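Beta-N-acetylhexosaminidase (Thermotoga neapolitana, PDB 5BZA) probably hydrolyses terminal non-reducing N-acetyl-D-hexosamine residues in N-acetyl-beta-D-hexosaminides, as a thermophilic member of glycoside hydrolase family 3. Local coordinates at residues Pro163-Thr168 against Leu175-Asn180; Asp218-Leu223 against Lys250-Asn255; Val348-Ser353 against Asp393-Glu398. All coordinates share one frame; numbering follows the deposited sequence.

Interaction 1 (Pro163-Thr168 against Leu175-Asn180); sequences PGHGKT and LLPTVN
The base of the long loop that leaves strand 156-162 of the barrel domain is drawn together where Thr168 and Lys167 meet Pro177 and Val179. Both branches of Thr168 touch the proline: OG1 lies 3.2 Å from Pro177 CB, and the methyl CG2 lies 3.8 Å from that same Pro177 CB. With its hydroxyl anti to the backbone N (chi1 171°), Thr168 hydrogen-bonds Asp170 N within the loop and shares a water with Thr178, at 3.1 Å from Thr168 OG1 and 2.6 Å from Thr178 N, which donates to it. Val179 completes the apolar side of the seam. Its CG2 rests 3.7 Å from Lys167 C, and its CG1 is 4.0 Å from Lys167 CB, while the lysine chain runs on to a salt bridge with Glu189. A second water spans the backbones, donating to Lys167 O (2.9 Å) and accepting from Asn180 N (2.8 Å). Exchanging Thr168 for an alanine would probably leave Asp170 N and the water held by Thr178 without their hydroxyl partner and open a gap beside Pro177. His165, a zinc ligand in a structure of this protein though without zinc in this chain, approaches Pro177 obliquely and is itself tied to Ser172. The pairing brackets the loop of the KHFPGHGxxxxDSH signature of NagZ-like family 3 enzymes, whose DSH end includes the metal-binding Asp171 and His173.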
# COMPACT_ATOMS: atom_id res chain seq x y z
N PRO B 163 -19.54 -25.87 2.81
CA PRO B 163 -18.67 -26.92 2.28
C PRO B 163 -18.30 -26.72 0.80
O PRO B 163 -17.78 -27.63 0.17
CB PRO B 163 -19.52 -28.19 2.47
CG PRO B 163 -20.95 -27.68 2.19
CD PRO B 163 -20.97 -26.27 2.79
N GLY B 164 -18.61 -25.58 0.23
CA GLY B 164 -18.24 -25.33 -1.15
C GLY B 164 -19.38 -24.67 -1.88
O GLY B 164 -20.48 -25.25 -1.96
N HIS B 165 -19.07 -23.52 -2.48
CA HIS B 165 -20.05 -22.58 -3.02
C HIS B 165 -20.02 -22.60 -4.56
O HIS B 165 -20.79 -21.89 -5.23
CB HIS B 165 -19.74 -21.15 -2.49
CG HIS B 165 -20.88 -20.17 -2.57
ND1 HIS B 165 -21.56 -19.89 -3.74
CD2 HIS B 165 -21.42 -19.37 -1.62
CE1 HIS B 165 -22.49 -18.97 -3.50
NE2 HIS B 165 -22.43 -18.64 -2.21
N GLY B 166 -19.12 -23.39 -5.13
CA GLY B 166 -18.80 -23.22 -6.53
C GLY B 166 -19.85 -23.69 -7.53
O GLY B 166 -19.96 -23.11 -8.63
N LYS B 167 -20.68 -24.65 -7.12
CA LYS B 167 -21.56 -25.38 -8.03
C LYS B 167 -22.96 -24.80 -8.11
O LYS B 167 -23.90 -25.53 -8.36
CB LYS B 167 -21.68 -26.84 -7.62
CG LYS B 167 -20.58 -27.71 -8.11
CD LYS B 167 -20.54 -28.92 -7.19
CE LYS B 167 -19.89 -30.11 -7.85
NZ LYS B 167 -18.48 -29.94 -8.09
N THR B 168 -23.11 -23.54 -7.73
CA THR B 168 -24.36 -22.83 -7.90
C THR B 168 -24.12 -21.57 -8.72
O THR B 168 -23.03 -20.98 -8.66
CB THR B 168 -24.98 -22.44 -6.55
OG1 THR B 168 -26.09 -21.57 -6.78
CG2 THR B 168 -23.95 -21.71 -5.70
N LEU B 175 -30.31 -14.27 -3.16
CA LEU B 175 -31.24 -15.32 -2.72
C LEU B 175 -30.45 -16.47 -2.09
O LEU B 175 -29.22 -16.42 -2.01
CB LEU B 175 -32.11 -15.83 -3.88
CG LEU B 175 -31.35 -16.09 -5.18
CD1 LEU B 175 -30.87 -17.51 -5.24
CD2 LEU B 175 -32.23 -15.80 -6.40
N LEU B 176 -31.17 -17.49 -1.62
CA LEU B 176 -30.52 -18.68 -1.09
C LEU B 176 -30.16 -19.58 -2.27
O LEU B 176 -31.04 -20.16 -2.90
CB LEU B 176 -31.45 -19.38 -0.09
CG LEU B 176 -30.97 -20.69 0.56
CD1 LEU B 176 -29.65 -20.41 1.27
CD2 LEU B 176 -32.04 -21.28 1.54
N PRO B 177 -28.86 -19.70 -2.59
CA PRO B 177 -28.54 -20.56 -3.73
C PRO B 177 -28.69 -22.03 -3.35
O PRO B 177 -28.82 -22.35 -2.17
CB PRO B 177 -27.08 -20.21 -4.05
CG PRO B 177 -26.80 -18.91 -3.29
CD PRO B 177 -27.65 -19.01 -2.08
N THR B 178 -28.68 -22.88 -4.36
CA THR B 178 -28.80 -24.32 -4.18
C THR B 178 -27.69 -25.06 -4.91
O THR B 178 -27.39 -24.75 -6.07
CB THR B 178 -30.19 -24.79 -4.66
OG1 THR B 178 -31.16 -24.38 -3.69
CG2 THR B 178 -30.24 -26.30 -4.83
N VAL B 179 -27.04 -26.01 -4.23
CA VAL B 179 -26.08 -26.91 -4.89
C VAL B 179 -26.67 -28.33 -4.85
O VAL B 179 -27.03 -28.81 -3.78
CB VAL B 179 -24.69 -26.86 -4.22
CG1 VAL B 179 -23.86 -28.07 -4.55
CG2 VAL B 179 -23.96 -25.56 -4.60
N ASN B 180 -26.77 -28.99 -6.00
CA ASN B 180 -27.54 -30.26 -6.04
C ASN B 180 -26.68 -31.46 -5.80
O ASN B 180 -27.18 -32.59 -5.84
CB ASN B 180 -28.20 -30.45 -7.40
CG ASN B 180 -29.27 -29.46 -7.65
OD1 ASN B 180 -30.10 -29.16 -6.77
ND2 ASN B 180 -29.24 -28.88 -8.85
O HOH W 1 -25.75 -27.77 -8.30
O HOH W 2 -29.14 -22.03 -6.72

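Interaction 2 (Asp218-Leu223 against Lys250-Asn255); sequences DLPATL and KAISEN
Ile252, on the short helix 250-253, brings its terminal methyl against Pro220 and Leu223 of the loop that follows strand 205-208. Because helix 250-253 comes after strand 241-243, the contact packs successive beta-alpha connections of the barrel domain against each other. The helical segment opens with Lys250, whose NZ reaches along the helix surface to Glu254 OE2 at 2.8 Å, a salt bridge one helical turn long on the exposed side. Glu254 N bonds Lys250 O at 2.7 Å. Ala251 follows, its carbonyl an acceptor for the end of the segment.

Ile252 carries the contact. Its CG1 stands anti to the carbonyl carbon (chi1 -57°), and a second bend at chi2 turns CD1 to the proline ring. There CD1 meets two carbons, 4.0 Å from Pro220 CB and equally far from Pro220 CG, the ring lying aslant to the isoleucine chain. Leu223 approaches from its own end, tip to tip, with its CD1 4.1 Å from Ile252 CD1. The turn that places Pro220 and Leu223 together is fixed by Leu223 N, 2.8 Å from Pro220 O. Ala261 and His210 also touch Ile252, while Phe264 and Phe265 of helix 258-268 pack on Leu223.

After Ser253, whose OG is bonded to Glu248 O, the chain leaves the helix at Glu254. Asn255 ND2 donates to Ala251 O over 2.9 Å in a nearly straight bond (164° at the hydrogen), although ND2 sits 41° out of the plane of that carbonyl. Between the two segments themselves the contact rests on methyl and methylene carbons alone, so its hold is dispersive and hydrophobic and has little directional preference, whereas the polar bonds shape each segment from within.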
# COMPACT_ATOMS: atom_id res chain seq x y z
N ASP B 218 -31.96 -29.73 4.68
CA ASP B 218 -32.80 -28.62 4.22
C ASP B 218 -32.21 -27.23 4.49
O ASP B 218 -32.61 -26.26 3.87
CB ASP B 218 -34.14 -28.59 4.93
CG ASP B 218 -35.04 -29.71 4.55
OD1 ASP B 218 -34.79 -30.45 3.59
OD2 ASP B 218 -36.05 -29.79 5.24
N LEU B 219 -31.33 -27.15 5.47
CA LEU B 219 -30.84 -25.86 5.94
C LEU B 219 -29.66 -25.37 5.16
O LEU B 219 -28.83 -26.15 4.75
CB LEU B 219 -30.44 -26.00 7.40
CG LEU B 219 -31.67 -26.23 8.26
CD1 LEU B 219 -31.27 -26.70 9.66
CD2 LEU B 219 -32.48 -24.96 8.31
N PRO B 220 -29.56 -24.04 5.02
CA PRO B 220 -28.31 -23.46 4.52
C PRO B 220 -27.17 -23.98 5.37
O PRO B 220 -27.33 -24.17 6.58
CB PRO B 220 -28.50 -21.95 4.72
CG PRO B 220 -29.97 -21.76 4.80
CD PRO B 220 -30.54 -23.00 5.41
N ALA B 221 -26.03 -24.23 4.75
CA ALA B 221 -24.93 -24.79 5.52
C ALA B 221 -24.65 -24.00 6.82
O ALA B 221 -24.29 -24.59 7.86
CB ALA B 221 -23.67 -24.86 4.65
N THR B 222 -24.79 -22.67 6.77
CA THR B 222 -24.58 -21.81 7.94
C THR B 222 -25.44 -22.22 9.12
O THR B 222 -25.03 -22.16 10.27
CB THR B 222 -24.83 -20.34 7.58
OG1 THR B 222 -23.95 -19.97 6.50
CG2 THR B 222 -24.59 -19.40 8.79
N LEU B 223 -26.64 -22.66 8.83
CA LEU B 223 -27.62 -23.03 9.85
C LEU B 223 -27.85 -24.54 9.97
O LEU B 223 -28.83 -24.96 10.57
CB LEU B 223 -28.96 -22.35 9.56
CG LEU B 223 -28.81 -20.84 9.36
CD1 LEU B 223 -30.17 -20.22 9.10
CD2 LEU B 223 -28.11 -20.22 10.55
N LYS B 250 -29.37 -11.79 2.29
CA LYS B 250 -30.75 -12.11 1.95
C LYS B 250 -31.01 -13.61 2.02
O LYS B 250 -32.07 -14.04 2.48
CB LYS B 250 -31.05 -11.58 0.55
CG LYS B 250 -31.73 -10.23 0.52
CD LYS B 250 -31.55 -9.55 -0.85
CE LYS B 250 -32.14 -8.16 -0.86
NZ LYS B 250 -33.53 -8.21 -0.28
N ALA B 251 -30.03 -14.41 1.59
CA ALA B 251 -30.11 -15.86 1.64
C ALA B 251 -30.53 -16.31 3.03
O ALA B 251 -31.30 -17.28 3.17
CB ALA B 251 -28.79 -16.50 1.25
N ILE B 252 -30.05 -15.61 4.05
CA ILE B 252 -30.50 -15.91 5.40
C ILE B 252 -31.69 -15.02 5.78
O ILE B 252 -32.80 -15.52 6.06
CB ILE B 252 -29.37 -15.72 6.41
CG1 ILE B 252 -28.20 -16.62 6.00
CG2 ILE B 252 -29.84 -16.01 7.83
CD1 ILE B 252 -28.56 -18.15 5.90
N SER B 253 -31.47 -13.71 5.72
CA SER B 253 -32.45 -12.77 6.30
C SER B 253 -33.80 -12.81 5.58
O SER B 253 -34.80 -12.41 6.14
CB SER B 253 -31.90 -11.36 6.28
OG SER B 253 -31.51 -11.05 4.96
N GLU B 254 -33.84 -13.19 4.32
CA GLU B 254 -35.17 -13.30 3.73
C GLU B 254 -35.87 -14.68 3.89
O GLU B 254 -36.95 -14.91 3.32
CB GLU B 254 -35.12 -12.92 2.27
CG GLU B 254 -35.15 -11.43 2.15
CD GLU B 254 -35.36 -10.99 0.75
OE1 GLU B 254 -35.15 -11.85 -0.15
OE2 GLU B 254 -35.73 -9.81 0.55
N ASN B 255 -35.29 -15.54 4.72
CA ASN B 255 -35.78 -16.91 4.90
C ASN B 255 -35.78 -17.32 6.36
O ASN B 255 -36.41 -18.31 6.76
CB ASN B 255 -34.90 -17.86 4.10
CG ASN B 255 -35.04 -17.65 2.61
OD1 ASN B 255 -36.15 -17.55 2.11
ND2 ASN B 255 -33.91 -17.56 1.90

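Interaction 3 (Val348-Ser353 against Asp393-Glu398); sequences VLLVPS and DDVDGE. With CD (cadmium ion), chain T.
One face of strand 347-352, in the mixed sheet of the C-terminal domain, is covered by the chain that leads into strand 399-404: Val348 and Leu350 lie against Val395, Asp396 and Gly397. Leu350 CD1 comes within 4.2 Å of Val395 CG1, the two side chains running antiparallel, alongside one another. Val348 CG2 sits over the backbone, 4.1 Å from Asp396 O and 4.2 Å from Gly397 CA. The fit is close enough that a beta carbon on Gly397 would fall 2.7 Å from Val348 CG2. Strand 347-352 runs parallel to both its neighbours, 399-404 and 380-386, in an alpha/beta layer whose other face receives helix 364-377. Leu349 and Val351 point to that helix, and Leu350 to the opposite side. Outside the packing, OD1 of Asp396 both pairs with Arg424 in a salt bridge and accepts a weak hydrogen bond from Gly397 N. Glu398 extends beyond CG (chi2 171°) to a cadmium ion, which its carboxylate holds with both oxygens, OE1 and OE2 each 2.7 Å from the metal. A water at 2.4 Å from the cadmium ion and Glu346 add further ligands.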
# COMPACT_ATOMS: atom_id res chain seq x y z
N VAL B 348 -16.91 28.56 7.04
CA VAL B 348 -16.45 28.90 5.73
C VAL B 348 -15.00 28.41 5.69
O VAL B 348 -14.21 28.75 6.59
CB VAL B 348 -16.55 30.42 5.48
CG1 VAL B 348 -15.87 30.78 4.18
CG2 VAL B 348 -18.01 30.83 5.40
N LEU B 349 -14.63 27.70 4.63
CA LEU B 349 -13.31 27.09 4.58
C LEU B 349 -12.45 27.77 3.55
O LEU B 349 -12.80 27.82 2.35
CB LEU B 349 -13.39 25.60 4.22
CG LEU B 349 -14.08 24.59 5.14
CD1 LEU B 349 -14.01 23.19 4.51
CD2 LEU B 349 -13.47 24.59 6.55
N LEU B 350 -11.29 28.24 4.00
CA LEU B 350 -10.36 28.87 3.10
C LEU B 350 -9.24 27.89 2.94
O LEU B 350 -8.52 27.58 3.91
CB LEU B 350 -9.85 30.21 3.65
CG LEU B 350 -10.87 31.34 3.74
CD1 LEU B 350 -10.29 32.65 4.30
CD2 LEU B 350 -11.44 31.57 2.35
N VAL B 351 -9.08 27.38 1.73
CA VAL B 351 -8.16 26.27 1.53
C VAL B 351 -7.20 26.61 0.42
O VAL B 351 -7.65 27.02 -0.65
CB VAL B 351 -8.93 24.95 1.19
CG1 VAL B 351 -7.95 23.85 0.83
CG2 VAL B 351 -9.85 24.54 2.36
N PRO B 352 -5.87 26.44 0.65
CA PRO B 352 -4.84 26.65 -0.39
C PRO B 352 -5.26 26.01 -1.70
O PRO B 352 -5.76 24.89 -1.69
CB PRO B 352 -3.60 25.97 0.19
CG PRO B 352 -3.78 26.12 1.68
CD PRO B 352 -5.27 26.07 1.94
N SER B 353 -5.04 26.72 -2.80
CA SER B 353 -5.51 26.35 -4.13
C SER B 353 -4.95 25.10 -4.77
O SER B 353 -5.57 24.59 -5.71
CB SER B 353 -5.25 27.50 -5.10
OG SER B 353 -5.66 27.13 -6.41
N ASP B 393 -9.00 36.41 -0.32
CA ASP B 393 -9.75 37.65 -0.49
C ASP B 393 -10.48 37.86 0.82
O ASP B 393 -10.58 36.93 1.63
CB ASP B 393 -10.73 37.57 -1.67
CG ASP B 393 -10.03 37.42 -3.02
OD1 ASP B 393 -8.80 37.65 -3.08
OD2 ASP B 393 -10.73 37.13 -4.03
N ASP B 394 -11.00 39.06 1.08
CA ASP B 394 -11.69 39.24 2.35
C ASP B 394 -12.97 38.41 2.29
O ASP B 394 -13.53 38.17 1.21
CB ASP B 394 -12.00 40.70 2.68
CG ASP B 394 -12.38 40.87 4.16
OD1 ASP B 394 -11.44 40.86 5.01
OD2 ASP B 394 -13.58 40.97 4.49
N VAL B 395 -13.41 37.91 3.44
CA VAL B 395 -14.68 37.21 3.48
C VAL B 395 -15.20 37.19 4.92
O VAL B 395 -14.49 37.59 5.84
CB VAL B 395 -14.56 35.77 2.93
CG1 VAL B 395 -13.83 34.87 3.92
CG2 VAL B 395 -15.95 35.20 2.55
N ASP B 396 -16.44 36.79 5.10
CA ASP B 396 -17.00 36.77 6.43
C ASP B 396 -17.92 35.56 6.44
O ASP B 396 -18.20 34.96 5.41
CB ASP B 396 -17.77 38.04 6.77
CG ASP B 396 -17.95 38.21 8.26
OD1 ASP B 396 -17.39 37.38 9.03
OD2 ASP B 396 -18.69 39.14 8.68
N GLY B 397 -18.31 35.16 7.64
CA GLY B 397 -19.13 33.99 7.85
C GLY B 397 -19.27 33.90 9.35
O GLY B 397 -18.73 34.73 10.10
N GLU B 398 -20.01 32.91 9.80
CA GLU B 398 -20.22 32.77 11.23
C GLU B 398 -18.96 32.22 11.87
O GLU B 398 -18.67 32.47 13.05
CB GLU B 398 -21.40 31.85 11.48
CG GLU B 398 -22.54 32.19 10.59
CD GLU B 398 -23.63 31.15 10.68
OE1 GLU B 398 -23.48 30.19 11.48
OE2 GLU B 398 -24.62 31.29 9.95
CD CD T . -26.02 29.23 11.09
O HOH W 3 -26.05 29.41 13.53

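From the N terminus, interaction 1 comes first and closes a short loop within the connection between strand 156-162 and helix 183-188. Interaction 2 opens afterwards, and spans helix 225-235 and strand 241-243 to join the loop after strand 205-208 to the short helix 250-253 of the same barrel domain. Interaction 3 follows in the C-terminal domain, enclosing helix 364-377 and strand 380-386. The three run in series, and none nests in or crosses another. Interactions 1 and 2 nevertheless touch in space: Leu175 O lies 3.3 Å from Ala251 CB, and Pro163 CD 3.6 Å from Ala221 CB. Interaction 3 is remote, its centre about 57 Å from that of interaction 1.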